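Local coordinates for Es1 family protein (PDB 3L3B) that is of unknown exact function but, as a DJ-1/PfpI family member with an amidotransferase-like domain, is probably linked to isoprenoid biosynthesis, at residues V28-C33 with F58-P63; N142-F147 with V165-D170; C196-S201 with Y215-S220; F210-Y215 with L226-M231. One frame throughout, in Å; residues are numbered along the deposited sequence.

Contact 1 of 4, residues V28-C33 with F58-P63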
# COMPACT_ATOMS: atom_id res chain seq x y z
N VAL B 28 -10.51 -6.57 8.54
CA VAL B 28 -9.15 -6.01 8.60
C VAL B 28 -9.26 -4.72 9.35
O VAL B 28 -10.08 -3.87 8.97
CB VAL B 28 -8.54 -5.76 7.19
CG1 VAL B 28 -7.12 -5.08 7.28
CG2 VAL B 28 -8.51 -7.08 6.40
N ILE B 29 -8.48 -4.56 10.42
CA ILE B 29 -8.54 -3.36 11.22
C ILE B 29 -7.33 -2.49 10.89
O ILE B 29 -6.18 -2.93 10.94
CB ILE B 29 -8.62 -3.64 12.73
CG1 ILE B 29 -9.95 -4.32 13.04
CG2 ILE B 29 -8.50 -2.34 13.49
CD1 ILE B 29 -10.11 -4.91 14.46
N LEU B 30 -7.62 -1.23 10.60
CA LEU B 30 -6.63 -0.27 10.24
C LEU B 30 -6.57 0.90 11.23
O LEU B 30 -7.55 1.21 11.96
CB LEU B 30 -7.01 0.26 8.84
CG LEU B 30 -7.08 -0.73 7.68
CD1 LEU B 30 -7.48 -0.01 6.40
CD2 LEU B 30 -5.70 -1.38 7.49
N ALA B 31 -5.40 1.53 11.28
CA ALA B 31 -5.14 2.57 12.26
C ALA B 31 -4.72 3.88 11.63
O ALA B 31 -4.25 4.72 12.36
CB ALA B 31 -4.05 2.12 13.25
N GLY B 32 -4.87 4.04 10.30
CA GLY B 32 -4.45 5.24 9.61
C GLY B 32 -3.73 4.79 8.33
O GLY B 32 -3.86 3.66 7.90
N CYS B 33 -2.98 5.67 7.71
CA CYS B 33 -2.33 5.31 6.44
C CYS B 33 -0.89 5.76 6.44
O CYS B 33 -0.55 6.83 5.91
CB CYS B 33 -3.12 5.94 5.32
SG CYS B 33 -2.49 5.60 3.69
N PHE B 58 -13.03 -9.38 1.98
CA PHE B 58 -12.75 -8.68 3.22
C PHE B 58 -13.40 -7.34 3.31
O PHE B 58 -13.83 -6.75 2.31
CB PHE B 58 -11.22 -8.53 3.42
CG PHE B 58 -10.52 -7.81 2.27
CD1 PHE B 58 -10.51 -6.44 2.22
CD2 PHE B 58 -9.88 -8.51 1.28
CE1 PHE B 58 -9.88 -5.78 1.16
CE2 PHE B 58 -9.25 -7.85 0.24
CZ PHE B 58 -9.26 -6.49 0.19
N LYS B 59 -13.43 -6.84 4.55
CA LYS B 59 -13.96 -5.51 4.87
C LYS B 59 -13.06 -4.84 5.87
O LYS B 59 -12.66 -5.42 6.90
CB LYS B 59 -15.38 -5.58 5.46
CG LYS B 59 -16.49 -5.55 4.47
CD LYS B 59 -17.85 -5.70 5.16
CE LYS B 59 -19.02 -5.54 4.23
NZ LYS B 59 -20.24 -5.33 5.05
N CYS B 60 -12.79 -3.58 5.61
CA CYS B 60 -11.89 -2.83 6.40
C CYS B 60 -12.70 -2.02 7.40
O CYS B 60 -13.73 -1.43 7.04
CB CYS B 60 -11.06 -1.89 5.56
SG CYS B 60 -9.76 -2.71 4.49
N PHE B 61 -12.14 -1.91 8.61
CA PHE B 61 -12.74 -1.17 9.71
C PHE B 61 -11.71 -0.32 10.38
O PHE B 61 -10.57 -0.68 10.43
CB PHE B 61 -13.26 -2.16 10.76
CG PHE B 61 -14.35 -2.99 10.28
CD1 PHE B 61 -15.67 -2.52 10.33
CD2 PHE B 61 -14.09 -4.26 9.76
CE1 PHE B 61 -16.69 -3.31 9.88
CE2 PHE B 61 -15.12 -5.04 9.27
CZ PHE B 61 -16.43 -4.56 9.33
N ALA B 62 -12.13 0.83 10.88
CA ALA B 62 -11.28 1.68 11.68
C ALA B 62 -12.14 2.54 12.63
O ALA B 62 -13.30 2.83 12.34
CB ALA B 62 -10.45 2.59 10.79
N PRO B 63 -11.53 3.03 13.71
CA PRO B 63 -12.24 3.85 14.66
C PRO B 63 -12.34 5.26 14.15
O PRO B 63 -11.39 5.75 13.54
CB PRO B 63 -11.34 3.78 15.89
CG PRO B 63 -10.00 3.61 15.34
CD PRO B 63 -10.21 2.63 14.23

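Contact 2 of 4, residues N142-F147 with V165-D170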
# COMPACT_ATOMS: atom_id res chain seq x y z
N ASN B 142 -12.71 -4.58 22.40
CA ASN B 142 -13.99 -5.32 22.35
C ASN B 142 -14.15 -6.10 21.07
O ASN B 142 -14.63 -7.22 21.08
CB ASN B 142 -15.20 -4.39 22.51
CG ASN B 142 -15.42 -3.97 23.94
OD1 ASN B 142 -14.75 -4.45 24.86
ND2 ASN B 142 -16.36 -3.04 24.14
N ALA B 143 -13.75 -5.49 19.97
CA ALA B 143 -13.78 -6.13 18.68
C ALA B 143 -12.90 -7.37 18.63
O ALA B 143 -13.36 -8.42 18.21
CB ALA B 143 -13.37 -5.16 17.57
N VAL B 144 -11.65 -7.24 19.05
CA VAL B 144 -10.73 -8.36 19.05
C VAL B 144 -11.19 -9.44 20.05
O VAL B 144 -11.15 -10.59 19.72
CB VAL B 144 -9.27 -7.96 19.33
CG1 VAL B 144 -8.40 -9.17 19.29
CG2 VAL B 144 -8.72 -6.90 18.28
N ARG B 145 -11.64 -9.05 21.26
CA ARG B 145 -12.20 -10.02 22.21
C ARG B 145 -13.43 -10.74 21.62
O ARG B 145 -13.65 -11.92 21.92
CB ARG B 145 -12.59 -9.35 23.54
CG ARG B 145 -11.40 -8.79 24.34
CD ARG B 145 -10.85 -9.88 25.21
NE ARG B 145 -9.88 -9.45 26.22
CZ ARG B 145 -10.10 -9.38 27.52
NH1 ARG B 145 -9.10 -9.03 28.33
NH2 ARG B 145 -11.30 -9.66 28.02
N GLU B 146 -14.25 -10.06 20.80
CA GLU B 146 -15.41 -10.73 20.22
C GLU B 146 -14.99 -11.81 19.25
O GLU B 146 -15.55 -12.90 19.24
CB GLU B 146 -16.39 -9.76 19.55
CG GLU B 146 -17.34 -9.09 20.51
CD GLU B 146 -18.43 -8.32 19.79
OE1 GLU B 146 -19.44 -8.95 19.41
OE2 GLU B 146 -18.27 -7.10 19.59
N PHE B 147 -13.97 -11.52 18.45
CA PHE B 147 -13.40 -12.53 17.54
C PHE B 147 -12.81 -13.66 18.39
O PHE B 147 -13.07 -14.83 18.13
CB PHE B 147 -12.33 -11.95 16.63
CG PHE B 147 -12.88 -11.36 15.34
CD1 PHE B 147 -13.17 -12.18 14.25
CD2 PHE B 147 -13.18 -10.03 15.27
CE1 PHE B 147 -13.70 -11.66 13.07
CE2 PHE B 147 -13.73 -9.51 14.10
CZ PHE B 147 -13.97 -10.34 13.00
N VAL B 165 -1.57 -9.63 22.48
CA VAL B 165 -1.20 -10.30 23.73
C VAL B 165 -1.75 -9.52 24.91
O VAL B 165 -2.43 -10.09 25.77
CB VAL B 165 0.34 -10.56 23.82
CG1 VAL B 165 0.78 -10.93 25.19
CG2 VAL B 165 0.75 -11.63 22.76
N ALA B 166 -1.53 -8.21 24.89
CA ALA B 166 -1.91 -7.34 26.00
C ALA B 166 -3.44 -7.31 26.20
O ALA B 166 -3.95 -7.48 27.30
CB ALA B 166 -1.37 -5.89 25.75
N LEU B 167 -4.18 -7.14 25.13
CA LEU B 167 -5.60 -7.06 25.25
C LEU B 167 -6.23 -8.42 25.67
O LEU B 167 -7.32 -8.40 26.22
CB LEU B 167 -6.24 -6.48 23.99
CG LEU B 167 -6.41 -7.32 22.72
CD1 LEU B 167 -7.72 -8.15 22.76
CD2 LEU B 167 -6.41 -6.45 21.40
N LEU B 168 -5.57 -9.54 25.38
CA LEU B 168 -6.06 -10.88 25.81
C LEU B 168 -5.53 -11.38 27.19
O LEU B 168 -5.99 -12.41 27.71
CB LEU B 168 -5.78 -11.89 24.73
CG LEU B 168 -6.56 -11.73 23.43
CD1 LEU B 168 -6.05 -12.71 22.35
CD2 LEU B 168 -8.10 -11.83 23.65
N LYS B 169 -4.59 -10.67 27.78
CA LYS B 169 -3.78 -11.20 28.88
C LYS B 169 -4.55 -11.62 30.13
O LYS B 169 -4.09 -12.47 30.87
CB LYS B 169 -2.70 -10.21 29.29
CG LYS B 169 -3.19 -9.11 30.21
CD LYS B 169 -2.22 -7.93 30.21
CE LYS B 169 -1.34 -7.89 31.47
NZ LYS B 169 -0.83 -6.47 31.62
N ASP B 170 -5.70 -11.00 30.37
CA ASP B 170 -6.51 -11.37 31.53
C ASP B 170 -7.29 -12.65 31.33
O ASP B 170 -7.70 -13.23 32.29
CB ASP B 170 -7.49 -10.25 31.90
CG ASP B 170 -6.76 -8.96 32.26
OD1 ASP B 170 -5.73 -9.01 33.01
OD2 ASP B 170 -7.23 -7.90 31.80
O HOH W 1 -9.59 -7.32 30.73

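Contact 3 of 4, residues C196-S201 with Y215-S220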
# COMPACT_ATOMS: atom_id res chain seq x y z
N CYS B 196 11.18 -15.84 15.30
CA CYS B 196 10.74 -16.24 13.97
C CYS B 196 11.38 -15.40 12.85
O CYS B 196 11.50 -14.18 12.98
CB CYS B 196 9.21 -16.11 13.87
SG CYS B 196 8.51 -16.83 12.39
N PRO B 197 11.83 -16.04 11.76
CA PRO B 197 12.39 -15.21 10.69
C PRO B 197 11.29 -14.43 9.97
O PRO B 197 10.08 -14.76 10.07
CB PRO B 197 13.10 -16.21 9.76
CG PRO B 197 12.62 -17.57 10.17
CD PRO B 197 12.19 -17.46 11.63
N THR B 198 11.71 -13.35 9.33
CA THR B 198 10.84 -12.51 8.53
C THR B 198 10.01 -13.32 7.56
O THR B 198 8.86 -13.01 7.36
CB THR B 198 11.63 -11.48 7.72
OG1 THR B 198 12.42 -10.68 8.60
CG2 THR B 198 10.69 -10.57 6.99
N ILE B 199 10.62 -14.33 6.93
CA ILE B 199 9.92 -15.08 5.90
C ILE B 199 8.93 -16.14 6.37
O ILE B 199 8.23 -16.69 5.54
CB ILE B 199 10.91 -15.69 4.83
CG1 ILE B 199 11.97 -16.59 5.50
CG2 ILE B 199 11.55 -14.58 4.04
CD1 ILE B 199 12.87 -17.35 4.51
N LYS B 200 8.84 -16.42 7.69
CA LYS B 200 7.92 -17.42 8.19
C LYS B 200 6.92 -16.72 9.12
O LYS B 200 6.91 -15.49 9.23
CB LYS B 200 8.68 -18.57 8.92
N SER B 201 6.02 -17.50 9.70
CA SER B 201 5.02 -17.00 10.67
C SER B 201 4.84 -18.00 11.82
O SER B 201 5.32 -19.11 11.74
CB SER B 201 3.68 -16.76 9.96
OG SER B 201 3.05 -17.98 9.58
N TYR B 215 7.86 -5.69 9.24
CA TYR B 215 8.81 -4.59 9.36
C TYR B 215 9.32 -4.32 10.79
O TYR B 215 9.90 -3.26 11.02
CB TYR B 215 8.29 -3.33 8.66
CG TYR B 215 8.50 -3.31 7.16
CD1 TYR B 215 9.75 -3.11 6.62
CD2 TYR B 215 7.42 -3.45 6.27
CE1 TYR B 215 9.94 -3.04 5.26
CE2 TYR B 215 7.61 -3.44 4.91
CZ TYR B 215 8.85 -3.20 4.42
OH TYR B 215 9.04 -3.16 3.05
N MET B 216 9.18 -5.27 11.73
CA MET B 216 9.98 -5.23 12.98
C MET B 216 11.50 -5.27 12.72
O MET B 216 12.30 -4.92 13.60
CB MET B 216 9.64 -6.39 13.94
CG MET B 216 8.29 -6.26 14.62
SD MET B 216 8.05 -4.73 15.55
CE MET B 216 9.37 -4.83 16.74
N ARG B 217 11.87 -5.75 11.53
CA ARG B 217 13.24 -5.72 11.02
C ARG B 217 13.29 -4.93 9.72
O ARG B 217 12.29 -4.82 8.97
CB ARG B 217 13.77 -7.13 10.75
CG ARG B 217 13.89 -8.05 11.98
CD ARG B 217 14.51 -9.37 11.56
NE ARG B 217 14.56 -10.40 12.61
CZ ARG B 217 13.63 -11.34 12.82
NH1 ARG B 217 12.49 -11.37 12.13
NH2 ARG B 217 13.84 -12.25 13.77
N ASN B 218 14.49 -4.42 9.44
CA ASN B 218 14.73 -3.56 8.29
C ASN B 218 15.09 -4.44 7.09
O ASN B 218 16.23 -4.45 6.60
CB ASN B 218 15.88 -2.57 8.61
CG ASN B 218 15.67 -1.21 7.97
OD1 ASN B 218 14.62 -0.93 7.36
ND2 ASN B 218 16.68 -0.34 8.10
N ASP B 219 14.09 -5.18 6.64
CA ASP B 219 14.25 -6.26 5.69
C ASP B 219 13.63 -5.83 4.35
O ASP B 219 13.02 -4.75 4.24
CB ASP B 219 13.56 -7.50 6.23
CG ASP B 219 14.22 -8.78 5.80
OD1 ASP B 219 14.82 -8.79 4.70
OD2 ASP B 219 14.14 -9.77 6.57
N SER B 220 13.77 -6.66 3.33
CA SER B 220 13.23 -6.34 2.01
C SER B 220 11.72 -6.59 1.97
O SER B 220 11.17 -7.40 2.72
CB SER B 220 13.92 -7.21 0.93
OG SER B 220 13.47 -8.55 1.07
O HOH W 2 11.08 -9.22 10.38

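Contact 4 of 4, residues F210-Y215 with L226-M231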
# COMPACT_ATOMS: atom_id res chain seq x y z
N PHE B 210 -2.39 -15.91 15.08
CA PHE B 210 -1.41 -16.11 14.03
C PHE B 210 -0.60 -14.80 13.83
O PHE B 210 -1.19 -13.72 13.91
CB PHE B 210 -2.14 -16.49 12.71
CG PHE B 210 -2.98 -17.77 12.82
CD1 PHE B 210 -2.53 -18.96 12.29
CD2 PHE B 210 -4.21 -17.76 13.46
CE1 PHE B 210 -3.29 -20.14 12.39
CE2 PHE B 210 -4.98 -18.95 13.59
CZ PHE B 210 -4.51 -20.14 13.02
N SER B 211 0.72 -14.88 13.63
CA SER B 211 1.57 -13.69 13.65
C SER B 211 2.77 -13.80 12.75
O SER B 211 3.30 -14.89 12.53
CB SER B 211 2.06 -13.33 15.05
OG SER B 211 2.61 -14.42 15.78
N CYS B 212 3.22 -12.63 12.30
CA CYS B 212 4.46 -12.56 11.58
C CYS B 212 5.13 -11.22 11.82
O CYS B 212 4.46 -10.23 12.23
CB CYS B 212 4.22 -12.88 10.13
SG CYS B 212 3.26 -11.68 9.22
N SER B 213 6.45 -11.17 11.63
CA SER B 213 7.27 -10.05 12.11
C SER B 213 7.41 -8.88 11.14
O SER B 213 7.51 -7.73 11.59
CB SER B 213 8.67 -10.54 12.51
OG SER B 213 9.29 -11.15 11.41
N ALA B 214 7.42 -9.14 9.83
CA ALA B 214 7.33 -8.07 8.80
C ALA B 214 8.32 -6.94 9.13
O ALA B 214 9.50 -7.22 9.36
CB ALA B 214 5.88 -7.53 8.70
N TYR B 215 7.86 -5.69 9.24
CA TYR B 215 8.81 -4.59 9.36
C TYR B 215 9.32 -4.32 10.79
O TYR B 215 9.90 -3.26 11.02
CB TYR B 215 8.29 -3.33 8.66
CG TYR B 215 8.50 -3.31 7.16
CD1 TYR B 215 9.75 -3.11 6.62
CD2 TYR B 215 7.42 -3.45 6.27
CE1 TYR B 215 9.94 -3.04 5.26
CE2 TYR B 215 7.61 -3.44 4.91
CZ TYR B 215 8.85 -3.20 4.42
OH TYR B 215 9.04 -3.16 3.05
N LEU B 226 6.74 -12.78 2.18
CA LEU B 226 6.78 -14.22 2.39
C LEU B 226 6.21 -14.58 3.74
O LEU B 226 5.45 -15.55 3.87
CB LEU B 226 8.20 -14.73 2.25
CG LEU B 226 8.74 -14.79 0.84
CD1 LEU B 226 10.13 -15.36 0.89
CD2 LEU B 226 7.81 -15.58 -0.11
N GLY B 227 6.52 -13.78 4.76
CA GLY B 227 5.98 -14.01 6.07
C GLY B 227 4.47 -13.79 6.15
O GLY B 227 3.79 -14.55 6.76
N ILE B 228 3.95 -12.74 5.52
CA ILE B 228 2.51 -12.46 5.51
C ILE B 228 1.76 -13.53 4.74
O ILE B 228 0.67 -13.92 5.10
CB ILE B 228 2.22 -11.04 4.87
CG1 ILE B 228 2.67 -9.99 5.86
CG2 ILE B 228 0.75 -10.89 4.51
CD1 ILE B 228 2.76 -8.52 5.34
N GLN B 229 2.34 -13.98 3.64
CA GLN B 229 1.77 -15.06 2.85
C GLN B 229 1.62 -16.34 3.71
O GLN B 229 0.59 -17.01 3.66
CB GLN B 229 2.64 -15.32 1.63
CG GLN B 229 2.22 -16.50 0.78
CD GLN B 229 3.13 -16.69 -0.41
OE1 GLN B 229 4.18 -17.32 -0.31
NE2 GLN B 229 2.74 -16.13 -1.53
N ASP B 230 2.62 -16.65 4.52
CA ASP B 230 2.54 -17.83 5.38
C ASP B 230 1.48 -17.71 6.48
O ASP B 230 0.81 -18.68 6.83
CB ASP B 230 3.88 -18.09 6.03
CG ASP B 230 3.93 -19.48 6.67
OD1 ASP B 230 4.01 -19.58 7.92
OD2 ASP B 230 3.83 -20.46 5.91
N MET B 231 1.34 -16.50 7.03
CA MET B 231 0.38 -16.26 8.06
C MET B 231 -1.05 -16.47 7.55
O MET B 231 -1.82 -17.21 8.15
CB MET B 231 0.55 -14.84 8.60
CG MET B 231 -0.26 -14.66 9.82
SD MET B 231 -0.28 -13.02 10.44
CE MET B 231 -1.40 -12.24 9.31

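Contact 1 of 4, residues V28-C33 with F58-P63
V28 and L30 bond to K59 and F61 through the backbone, as neighbouring parallel strands do. Strand 24-29, helix 41-53 and strand 56-62 form a beta-alpha-beta crossover, the opening unit of the central sheet in this DJ-1/PfpI fold. Three hydrogen bonds hold the pair. V28 N donates to K59 O at 2.9 Å, F61 N returns to V28 O at 2.9 Å, and L30 N goes to F61 O at 3.0 Å. The last is nearly straight, with 167° at its hydrogen. The CA of C60 adds a CA-H...O contact to V28 O.

L30 can be followed outward. Its CB lies 4.0 Å from F61 O, the acceptor of its own N-H. CG then turns away from the carbonyl carbon (chi1 -60°), and the extended second torsion carries CD1 toward C60. There L30 CD1 meets the thiol, 4.0 Å from C60 SG, and packs almost as near to C60 CB. Beyond the pair, the leucine also packs on A44 of helix 41-53 and S89 of helix 85-92.

V28 and C60 side chains share one face of the sheet. I29 and F61 share the other, where F123 of helix 117-123 packs on I29. V28 O lies near the plane of the F61 ring, at its edge. Past the strand end, L30 O is buried with no polar partner, and A62 CB presses on it at 3.4 Å.

Contact 2 of 4, residues N142-F147 with V165-D170
R145 takes hold of L167 O with two nitrogens at once. R145 NE and R145 NH1 both donate to L167 O, each at 2.8 Å. The carbonyl lies in the plane of the guanidinium, at the side that carries NE. The two donors sit on opposite faces of the carbonyl plane, and both bonds are bent.

The arginine gets there by a bend at its second torsion (chi2 -87°). This swings CD and NE out of the line of the chain and across to the other helix. On the way R145 CD packs against L168 CD2 at 3.7 Å. The contact joins helix 138-149 to helix 160-168, which follow each other around strand 154-157 in the alpha/beta fold.

L167 has an unusual shape, with CG held between its backbone N and carbonyl carbon (chi1 77°). This turns both methyls onto V144. L167 CD1 touches V144 CG1 at 3.7 Å, and L167 CD2 touches V144 CB at 3.8 Å. V144 itself also faces L111, I113 and I154 of the sheet. D170 stays 4.1 Å from R145 NH1 by its OD2, and a water bridges them, 3.0 Å from NH1 and 2.7 Å from OD2.

Contact 3 of 4, residues C196-S201 with Y215-S220
R217 and D219 grip C196 O and T198, at the start of the type I turn 197-200. The tight part is polar. R217 places NH1 and NH2 end-on against C196 O, at 3.1 Å each. The oxygen lies close to the guanidinium plane. NH1 comes in the plane of the carbonyl, but NH2 stands above it. An extended chain from CG to NE gives the arginine the length for this.

T198 is buried and makes the second grip. Its first torsion (chi1 -57°) sets OG1 opposite the carbonyl carbon, facing the aspartate. T198 OG1 donates to D219 OD2 at 2.8 Å, on the anti side of that oxygen. The other oxygen, D219 OD1, accepts from S220 N at 2.7 Å, so both ends of the carboxylate are held and its rotation is fixed. A water closes the gap between the two grips. The water donates to T198 OG1 at 2.7 Å and accepts from R217 NH1 at 3.1 Å.

The loose side is the rest of the turn. P197 and I199 are exposed, and the K200 side chain is not modelled beyond CB. P197 to K200 form a type I beta turn, closed by K200 N to P197 O.

Segment 196-201 joins strand 192-193 to strand 202-204. Segment 215-220 leads from strand 209-212 into helix 221-238, where S220 is the N-cap, its OG bonded to N223 N. I199 rests on N223 and L226 of that helix.

Contact 4 of 4, residues F210-Y215 with L226-M231
The flat peptide between F210 and S211 has M231 lying over one face. M231 CG sits above F210 C, 3.9 Å from S211 N. M231 SD is next, 3.7 Å from F210 O and 3.8 Å from S211 CA. Of the F210 side chain, CB is what meets M231, 3.9 Å from M231 CG, while the ring leads away to P153, S234 and M235.

M231 reaches the strand because CG continues opposite its own backbone N (chi1 -170°), with the chain extended as far as SD. C212 points its thiol at the helix. C212 SG meets I228 CG1 at 3.8 Å and M231 SD at 4.0 Å, and C212 CB rests on G227 O at 3.8 Å. G227 has no side chain, and here the helix backbone itself meets the strand. The contact rests on van der Waals packing, with the two sulfurs at its middle, and no hydrogen bond crosses it.

Strand 210-212 and helix 226-231 run antiparallel, 174° apart in direction, with axes 7.8 Å apart. The strand pairs with strand 154-157 on one side and with 202-204 on the other. C212 bonds A156 and C158 by backbone. C158, just after strand 154-157, is where DJ-1/PfpI folds usually carry the nucleophile elbow; its role here is not established. Helix 221-238 covers this sheet face, and I228 also packs on L46 and V47 of helix 41-53.

In the fold
From the N terminus, contact 1 comes first. It closes the crossover from strand 24-29 over helix 41-53 to strand 56-62. Contact 2 follows in series. It closes the passage from helix 138-149 through strand 154-157 to helix 160-168, and its centre is about 17 Å from that of contact 1. Contacts 3 and 4 come last and cross, since their segments alternate along the chain. They share Y215, and their centres are about 7 Å apart. S201 OG of contact 3 probably bonds D230 OD1 of contact 4. Contacts 1 and 4 reach the same central sheet on opposite sides of the chain's centre.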